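Long-range contacts in ditrans,polycis-undecaprenyl-diphosphate synthase ((2E,6E)-farnesyl-diphosphate specific) (Acinetobacter baumannii, PDB 6ACS), which probably catalyses the sequential condensation of isopentenyl diphosphate with farnesyl diphosphate to make undecaprenyl diphosphate, the carrier lipid precursor for bacterial cell wall synthesis: residues V13-D18 / L183-G188; P179-L184 / A202-Y207. All blocks are in the same frame, centred on the assembly; numbering follows the deposited sequence.

Contact 1 (V13-D18 / L183-G188); sequences VAIIMD and LLIRTG
Val13 to Ile16 pair in parallel with Leu183 to Arg186, the two strand axes 4.6 Å apart and 13° from parallel. Four backbone hydrogen bonds form the ladder. It starts at Ala14 N to Leu183 O (2.8 Å) and ends at Thr187 N to Ile16 O (3.2 Å), the longest of the four. Val13, Leu183, Ile15 and Ile185 share one face of the sheet. There Val13 CG1 meets Ile185 CD1 at 4.2 Å. Ala14, Leu184, Ile16 and Arg186 share the other face. The extended Arg186 chain crosses Ile16, whose CG2 sits 4.0 Å above one face of the guanidinium, toward its rim. At the edge of that group, Arg186 NH2 makes a salt bridge to Asp18 OD2 (3.0 Å), meeting it from above the carboxylate plane. Asp18 CG is anti to the backbone N (chi1 -175°), which turns the carboxylate to Arg186. One water joins Asp18 OD2, Arg186 NE and Thr187 O. Thr187 OG1 donates to Asp18 O at 2.9 Å, one residue past the end of strand 12-17. Arg186 NH1 is held by Ser194 OG and Arg192 O. Asp18 is the predicted catalytic and magnesium-binding residue, and Arg186 is a predicted substrate ligand. Both side chains lie at the C-terminal ends of the two parallel strands, joined there by the salt bridge and the water. Strand 56-61 flanks strand 12-17, and strand 205-208 flanks strand 183-186. Helix 218-235 packs on the Val13, Leu183 and Ile185 face through Phe221, Leu225 and Phe228.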
loop_
_atom_site.group_PDB
_atom_site.type_symbol
_atom_site.label_atom_id
_atom_site.label_comp_id
_atom_site.label_asym_id
_atom_site.label_seq_id
_atom_site.Cartn_x
_atom_site.Cartn_y
_atom_site.Cartn_z
ATOM N N VAL B 13 -11.734 8.831 -2.882
ATOM C CA VAL B 13 -11.926 8.243 -1.562
ATOM C C VAL B 13 -12.164 6.755 -1.737
ATOM O O VAL B 13 -12.937 6.339 -2.609
ATOM C CB VAL B 13 -13.123 8.879 -0.832
ATOM C CG1 VAL B 13 -13.347 8.170 0.511
ATOM C CG2 VAL B 13 -12.875 10.356 -0.641
ATOM N N ALA B 14 -11.514 5.952 -0.901
ATOM C CA ALA B 14 -11.742 4.516 -0.877
ATOM C C ALA B 14 -12.207 4.135 0.514
ATOM O O ALA B 14 -11.756 4.717 1.495
ATOM C CB ALA B 14 -10.476 3.736 -1.235
ATOM N N ILE B 15 -13.101 3.148 0.608
ATOM C CA ILE B 15 -13.639 2.728 1.903
ATOM C C ILE B 15 -13.617 1.209 2.021
ATOM O O ILE B 15 -14.152 0.502 1.157
ATOM C CB ILE B 15 -15.077 3.234 2.125
ATOM C CG1 ILE B 15 -15.158 4.740 1.891
ATOM C CG2 ILE B 15 -15.529 2.887 3.550
ATOM C CD1 ILE B 15 -16.570 5.317 2.119
ATOM N N ILE B 16 -13.029 0.717 3.108
ATOM C CA ILE B 16 -13.158 -0.674 3.527
ATOM C C ILE B 16 -14.293 -0.711 4.533
ATOM O O ILE B 16 -14.157 -0.199 5.651
ATOM C CB ILE B 16 -11.860 -1.192 4.145
ATOM C CG1 ILE B 16 -10.740 -1.132 3.108
ATOM C CG2 ILE B 16 -12.035 -2.621 4.663
ATOM C CD1 ILE B 16 -9.393 -1.505 3.721
ATOM N N MET B 17 -15.415 -1.283 4.112
ATOM C CA MET B 17 -16.646 -1.324 4.890
ATOM C C MET B 17 -16.574 -2.585 5.741
ATOM O O MET B 17 -16.794 -3.693 5.243
ATOM C CB MET B 17 -17.850 -1.335 3.952
ATOM C CG MET B 17 -17.861 -0.190 2.937
ATOM S SD MET B 17 -19.233 -0.277 1.747
ATOM C CE MET B 17 -18.780 -1.715 0.781
ATOM N N ASP B 18 -16.292 -2.424 7.030
ATOM C CA ASP B 18 -16.091 -3.561 7.918
ATOM C C ASP B 18 -16.913 -3.355 9.182
ATOM O O ASP B 18 -16.911 -2.269 9.765
ATOM C CB ASP B 18 -14.596 -3.717 8.249
ATOM C CG ASP B 18 -14.295 -4.955 9.069
ATOM O OD1 ASP B 18 -15.149 -5.873 9.127
ATOM O OD2 ASP B 18 -13.192 -4.996 9.661
ATOM N N LEU B 183 -7.595 9.348 -0.048
ATOM C CA LEU B 183 -8.042 9.059 1.307
ATOM C C LEU B 183 -8.629 7.662 1.334
ATOM O O LEU B 183 -9.546 7.370 0.565
ATOM C CB LEU B 183 -9.107 10.065 1.746
ATOM C CG LEU B 183 -9.815 9.747 3.069
ATOM C CD1 LEU B 183 -8.837 9.777 4.264
ATOM C CD2 LEU B 183 -10.941 10.770 3.289
ATOM N N LEU B 184 -8.136 6.815 2.237
ATOM C CA LEU B 184 -8.696 5.481 2.410
ATOM C C LEU B 184 -9.204 5.384 3.839
ATOM O O LEU B 184 -8.430 5.556 4.780
ATOM C CB LEU B 184 -7.656 4.399 2.107
ATOM C CG LEU B 184 -8.122 2.935 2.159
ATOM C CD1 LEU B 184 -7.192 2.094 1.272
ATOM C CD2 LEU B 184 -8.148 2.400 3.574
ATOM N N ILE B 185 -10.486 5.059 3.995
ATOM C CA ILE B 185 -11.141 4.918 5.295
ATOM C C ILE B 185 -11.329 3.440 5.566
ATOM O O ILE B 185 -11.850 2.717 4.711
ATOM C CB ILE B 185 -12.510 5.617 5.288
ATOM C CG1 ILE B 185 -12.339 7.111 5.130
ATOM C CG2 ILE B 185 -13.347 5.260 6.535
ATOM C CD1 ILE B 185 -13.627 7.802 4.709
ATOM N N ARG B 186 -10.975 2.999 6.765
ATOM C CA ARG B 186 -11.336 1.651 7.179
ATOM C C ARG B 186 -12.111 1.708 8.483
ATOM O O ARG B 186 -11.590 2.184 9.498
ATOM C CB ARG B 186 -10.126 0.757 7.352
ATOM C CG ARG B 186 -10.630 -0.563 7.846
ATOM C CD ARG B 186 -9.637 -1.603 7.871
ATOM N NE ARG B 186 -10.267 -2.829 8.355
ATOM C CZ ARG B 186 -9.791 -4.032 8.095
ATOM N NH1 ARG B 186 -8.697 -4.143 7.369
ATOM N NH2 ARG B 186 -10.394 -5.111 8.576
ATOM N N THR B 187 -13.332 1.174 8.461
ATOM C CA THR B 187 -14.167 1.078 9.645
ATOM C C THR B 187 -13.928 -0.268 10.327
ATOM O O THR B 187 -13.201 -1.128 9.825
ATOM C CB THR B 187 -15.649 1.258 9.266
ATOM O OG1 THR B 187 -16.061 0.180 8.406
ATOM C CG2 THR B 187 -15.837 2.563 8.507
ATOM N N GLY B 188 -14.487 -0.422 11.522
ATOM C CA GLY B 188 -14.476 -1.708 12.193
ATOM C C GLY B 188 -13.401 -1.900 13.249
ATOM O O GLY B 188 -13.468 -2.882 13.994
HETATM O O HOH W 1 -11.588 -3.048 10.917
#

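Contact 2 (P179-L184 / A202-Y207); sequences PAVDLL and AYAELY. With IPA (isopropyl alcohol), chain G.
Leu184 CB packs on Leu206 CD2 at 3.8 Å, in the apolar centre of a parallel strand pair of this cis-prenyltransferase fold, where 205-208 is the outermost strand of the sheet within this chain. Ala204 CB adds to this side, 3.9 Å from Val181 CG1. On the other face Leu183 and Tyr207 lie side by side, with Leu183 CD1 4.0 Å from Tyr207 CB. The backbone ladder runs Glu205 N to Asp182 O, Leu184 N to Glu205 O and Tyr207 N to Leu184 O. The first is the most bent, at 148°, its donor above the carbonyl plane of Asp182. Before the strands, one water bridges Val181 O and Tyr203 N. The Asp182 carboxylate is bound by Gln241 and by the backbone N of Gln11. The Glu205 chain bends at chi2 (-73°), and its carboxylate makes a salt bridge with Arg192 of the second subunit. Leu206 packs on Leu206 of that subunit, and Ala202 and Leu206 make backbone hydrogen bonds to it, at the dimer interface. Glu205 is also a predicted magnesium ligand. Tyr207 OH accepts a hydrogen bond from O2 of an isopropyl alcohol, probably from the crystallisation liquor, at 3.1 Å.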
loop_
_atom_site.group_PDB
_atom_site.type_symbol
_atom_site.label_atom_id
_atom_site.label_comp_id
_atom_site.label_asym_id
_atom_site.label_seq_id
_atom_site.Cartn_x
_atom_site.Cartn_y
_atom_site.Cartn_z
ATOM N N PRO B 179 -7.981 9.347 -10.709
ATOM C CA PRO B 179 -6.927 9.839 -9.807
ATOM C C PRO B 179 -6.514 8.758 -8.822
ATOM O O PRO B 179 -7.308 7.885 -8.477
ATOM C CB PRO B 179 -7.599 11.012 -9.076
ATOM C CG PRO B 179 -8.734 11.420 -9.950
ATOM C CD PRO B 179 -9.209 10.153 -10.619
ATOM N N ALA B 180 -5.263 8.831 -8.351
ATOM C CA ALA B 180 -4.829 7.914 -7.301
ATOM C C ALA B 180 -5.652 8.170 -6.049
ATOM O O ALA B 180 -6.154 9.270 -5.842
ATOM C CB ALA B 180 -3.341 8.075 -6.984
ATOM N N VAL B 181 -5.792 7.139 -5.224
ATOM C CA VAL B 181 -6.570 7.258 -3.989
ATOM C C VAL B 181 -5.873 8.234 -3.050
ATOM O O VAL B 181 -4.686 8.077 -2.730
ATOM C CB VAL B 181 -6.760 5.886 -3.318
ATOM C CG1 VAL B 181 -7.466 6.044 -1.940
ATOM C CG2 VAL B 181 -7.564 4.949 -4.226
ATOM N N ASP B 182 -6.607 9.264 -2.624
ATOM C CA ASP B 182 -6.104 10.276 -1.700
ATOM C C ASP B 182 -6.435 9.961 -0.261
ATOM O O ASP B 182 -5.682 10.352 0.656
ATOM C CB ASP B 182 -6.732 11.639 -1.999
ATOM C CG ASP B 182 -6.369 12.162 -3.332
ATOM O OD1 ASP B 182 -5.172 12.131 -3.689
ATOM O OD2 ASP B 182 -7.287 12.616 -4.023
ATOM N N LEU B 183 -7.595 9.348 -0.048
ATOM C CA LEU B 183 -8.042 9.059 1.307
ATOM C C LEU B 183 -8.629 7.662 1.334
ATOM O O LEU B 183 -9.546 7.370 0.565
ATOM C CB LEU B 183 -9.107 10.065 1.746
ATOM C CG LEU B 183 -9.815 9.747 3.069
ATOM C CD1 LEU B 183 -8.837 9.777 4.264
ATOM C CD2 LEU B 183 -10.941 10.770 3.289
ATOM N N LEU B 184 -8.136 6.815 2.237
ATOM C CA LEU B 184 -8.696 5.481 2.410
ATOM C C LEU B 184 -9.204 5.384 3.839
ATOM O O LEU B 184 -8.430 5.556 4.780
ATOM C CB LEU B 184 -7.656 4.399 2.107
ATOM C CG LEU B 184 -8.122 2.935 2.159
ATOM C CD1 LEU B 184 -7.192 2.094 1.272
ATOM C CD2 LEU B 184 -8.148 2.400 3.574
ATOM N N ALA B 202 -0.932 4.026 -2.693
ATOM C CA ALA B 202 0.456 4.118 -2.251
ATOM C C ALA B 202 0.730 5.387 -1.470
ATOM O O ALA B 202 1.602 5.390 -0.589
ATOM C CB ALA B 202 1.409 4.082 -3.439
ATOM N N TYR B 203 0.033 6.480 -1.798
ATOM C CA TYR B 203 0.216 7.743 -1.085
ATOM C C TYR B 203 -1.057 8.214 -0.376
ATOM O O TYR B 203 -1.131 9.382 0.040
ATOM C CB TYR B 203 0.716 8.824 -2.034
ATOM C CG TYR B 203 2.115 8.567 -2.542
ATOM C CD1 TYR B 203 3.220 8.843 -1.751
ATOM C CD2 TYR B 203 2.321 8.039 -3.807
ATOM C CE1 TYR B 203 4.512 8.617 -2.225
ATOM C CE2 TYR B 203 3.601 7.809 -4.280
ATOM C CZ TYR B 203 4.681 8.106 -3.492
ATOM O OH TYR B 203 5.945 7.870 -3.975
ATOM N N ALA B 204 -2.044 7.335 -0.206
ATOM C CA ALA B 204 -3.294 7.731 0.443
ATOM C C ALA B 204 -3.093 8.032 1.923
ATOM O O ALA B 204 -2.345 7.334 2.624
ATOM C CB ALA B 204 -4.348 6.627 0.314
ATOM N N GLU B 205 -3.773 9.075 2.406
ATOM C CA GLU B 205 -3.961 9.205 3.847
ATOM C C GLU B 205 -4.875 8.090 4.315
ATOM O O GLU B 205 -5.901 7.822 3.694
ATOM C CB GLU B 205 -4.606 10.544 4.204
ATOM C CG GLU B 205 -3.683 11.738 3.965
ATOM C CD GLU B 205 -2.583 11.798 5.023
ATOM O OE1 GLU B 205 -2.707 11.099 6.061
ATOM O OE2 GLU B 205 -1.613 12.554 4.831
ATOM N N LEU B 206 -4.533 7.478 5.438
ATOM C CA LEU B 206 -5.262 6.329 5.956
ATOM C C LEU B 206 -6.021 6.774 7.197
ATOM O O LEU B 206 -5.427 7.335 8.118
ATOM C CB LEU B 206 -4.303 5.187 6.284
ATOM C CG LEU B 206 -3.411 4.794 5.097
ATOM C CD1 LEU B 206 -2.489 3.676 5.512
ATOM C CD2 LEU B 206 -4.263 4.371 3.869
ATOM N N TYR B 207 -7.331 6.552 7.204
ATOM C CA TYR B 207 -8.194 6.988 8.292
ATOM C C TYR B 207 -8.862 5.760 8.888
ATOM O O TYR B 207 -9.613 5.070 8.195
ATOM C CB TYR B 207 -9.229 7.985 7.781
ATOM C CG TYR B 207 -10.174 8.470 8.854
ATOM C CD1 TYR B 207 -9.838 9.562 9.646
ATOM C CD2 TYR B 207 -11.405 7.851 9.063
ATOM C CE1 TYR B 207 -10.698 10.023 10.612
ATOM C CE2 TYR B 207 -12.275 8.310 10.032
ATOM C CZ TYR B 207 -11.907 9.392 10.806
ATOM O OH TYR B 207 -12.756 9.862 11.778
HETATM C C1 IPA G . -8.868 11.802 13.834
HETATM C C2 IPA G . -9.400 10.460 14.317
HETATM C C3 IPA G . -8.685 9.329 13.584
HETATM O O2 IPA G . -10.789 10.401 14.073
HETATM O O HOH W 2 -2.155 6.966 -3.751
HETATM O O HOH W 3 -3.114 11.695 0.123
#

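In the fold
Contacts 1 and 2 share Leu183 and Leu184 and lie on opposite edges of strand 183-186, with centres about 10 Å apart. Together they place strands 12-17, 183-186 and 205-208 side by side in one sheet. A probable hydrogen bond from Arg186 N to Tyr207 O (2.9 Å) carries the second ladder on, and Ala14 CB packs on Val181 CG1 at 3.9 Å. Both hold predicted magnesium ligands, but Asp18 OD2 lies 19.5 Å from Glu205 OE1 in the same chain, so as placed here they cannot share one ion within a subunit. Arg192, a predicted substrate ligand, touches contact 1 in its own chain and contact 2 across the dimer, consistent with a site to which both subunits contribute.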